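Local coordinates for protein ACDH-11, isoform b (Caenorhabditis elegans, PDB 4Y9J), which belongs to the acyl-CoA dehydrogenase family of flavoproteins and binds flavin-adenine dinucleotide in a four-chain assembly, at residues D31-R36 with I541-D546. Sequence-based numbering, arbitrary orientation.
Sequences DPILDR and IDHASD
A chi1 of -176° carries the H543 ring out from helix 524-545, trans to its own amide nitrogen and toward I33 and R36, and chi2 of -98° sets the ring steeply to the CA-CB bond. The backbone position of R36 brings its CB to the edge of the imidazole, near the ring plane and 4.2 Å from H543 NE2. I33 adds its CG2 methyl, which approaches the ring obliquely and stops 4.4 Å from H543 CE1. No hydrogen bond links the segments and only 110 Å² is buried between them, so this is light packing around a single histidine. H543 NE2 is buried here with no polar partner in the model. R36 NE lies 4.7 Å from H543 NE2, but its charge is probably offset by D554 of helix 552-563 and D589 of a second subunit, both salt-bridged to R36 NH2. Within 31-36, D31 OD1 accepts from I33 N at 3.0 Å and from L34 N at 2.8 Å, an Asx turn and motif whose donors come from opposite faces of the carboxylate. The contact thus joins the start of helix 34-41, in the AidB-like N-terminal region, to the last turns of helix 524-545 in the C-terminal region, with helix 352-383 touching P32, R36 and H543 and helix 552-563 meeting R36 and H543.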
# COMPACT_ATOMS: atom_id res chain seq x y z
N ASP B 31 17.55 -21.93 26.83
CA ASP B 31 17.06 -23.19 26.24
C ASP B 31 17.09 -24.30 27.33
O ASP B 31 18.12 -24.47 27.98
CB ASP B 31 17.85 -23.65 25.01
CG ASP B 31 17.14 -24.76 24.20
OD1 ASP B 31 17.33 -25.97 24.50
OD2 ASP B 31 16.43 -24.44 23.22
N PRO B 32 15.99 -25.06 27.46
CA PRO B 32 15.91 -26.20 28.37
C PRO B 32 16.98 -27.25 28.21
O PRO B 32 17.47 -27.74 29.20
CB PRO B 32 14.55 -26.79 28.03
CG PRO B 32 13.72 -25.60 27.69
CD PRO B 32 14.66 -24.75 26.90
N ILE B 33 17.34 -27.63 26.99
CA ILE B 33 18.26 -28.74 26.80
C ILE B 33 19.48 -28.57 25.92
O ILE B 33 20.32 -29.44 25.92
CB ILE B 33 17.61 -30.01 26.22
CG1 ILE B 33 17.01 -29.76 24.88
CG2 ILE B 33 16.64 -30.68 27.19
CD1 ILE B 33 16.81 -31.08 24.17
N LEU B 34 19.57 -27.48 25.16
CA LEU B 34 20.72 -27.25 24.29
C LEU B 34 22.10 -27.34 24.95
O LEU B 34 22.98 -28.03 24.44
CB LEU B 34 20.60 -25.86 23.64
CG LEU B 34 21.66 -25.59 22.60
CD1 LEU B 34 21.74 -26.73 21.60
CD2 LEU B 34 21.27 -24.27 21.96
N ASP B 35 22.30 -26.60 26.03
CA ASP B 35 23.59 -26.61 26.69
C ASP B 35 23.89 -28.01 27.28
O ASP B 35 25.02 -28.50 27.14
CB ASP B 35 23.63 -25.54 27.78
CG ASP B 35 24.99 -25.47 28.54
OD1 ASP B 35 26.00 -24.98 27.95
OD2 ASP B 35 25.04 -25.89 29.71
N ARG B 36 22.92 -28.64 27.96
CA ARG B 36 23.12 -30.01 28.50
C ARG B 36 23.51 -30.99 27.40
O ARG B 36 24.37 -31.81 27.61
CB ARG B 36 21.90 -30.52 29.28
CG ARG B 36 21.70 -29.85 30.64
CD ARG B 36 20.88 -30.66 31.62
NE ARG B 36 19.52 -31.05 31.21
CZ ARG B 36 18.47 -30.22 31.12
NH1 ARG B 36 18.58 -28.92 31.39
NH2 ARG B 36 17.28 -30.70 30.75
N ILE B 541 16.28 -41.42 26.22
CA ILE B 541 16.57 -42.33 27.30
C ILE B 541 18.06 -42.25 27.60
O ILE B 541 18.43 -42.23 28.77
CB ILE B 541 16.19 -43.79 26.97
CG1 ILE B 541 14.68 -43.98 27.08
CG2 ILE B 541 16.81 -44.78 27.95
CD1 ILE B 541 14.17 -45.16 26.30
N ASP B 542 18.86 -42.27 26.54
CA ASP B 542 20.30 -42.18 26.64
C ASP B 542 20.67 -40.86 27.30
O ASP B 542 21.47 -40.80 28.22
CB ASP B 542 20.88 -42.29 25.25
CG ASP B 542 22.39 -42.49 25.24
OD1 ASP B 542 22.91 -43.40 25.90
OD2 ASP B 542 23.04 -41.70 24.54
N HIS B 543 20.04 -39.79 26.87
CA HIS B 543 20.23 -38.50 27.50
C HIS B 543 19.88 -38.45 28.99
O HIS B 543 20.67 -37.93 29.79
CB HIS B 543 19.40 -37.49 26.76
CG HIS B 543 19.56 -36.08 27.25
ND1 HIS B 543 18.68 -35.49 28.13
CD2 HIS B 543 20.45 -35.13 26.91
CE1 HIS B 543 19.04 -34.23 28.32
NE2 HIS B 543 20.13 -34.00 27.61
N ALA B 544 18.73 -39.01 29.37
CA ALA B 544 18.28 -38.99 30.78
C ALA B 544 19.12 -39.92 31.67
O ALA B 544 19.17 -39.73 32.92
CB ALA B 544 16.82 -39.39 30.88
N SER B 545 19.69 -40.94 31.03
CA SER B 545 20.48 -41.96 31.74
C SER B 545 21.85 -41.41 32.15
O SER B 545 22.51 -41.97 33.03
CB SER B 545 20.65 -43.24 30.90
OG SER B 545 19.42 -43.93 30.70
N ASP B 546 22.31 -40.35 31.49
CA ASP B 546 23.62 -39.78 31.75
C ASP B 546 23.60 -38.93 33.01
O ASP B 546 23.39 -37.72 32.95
CB ASP B 546 24.11 -38.98 30.56
CG ASP B 546 25.49 -38.35 30.78
OD1 ASP B 546 26.00 -38.33 31.93
OD2 ASP B 546 26.06 -37.89 29.78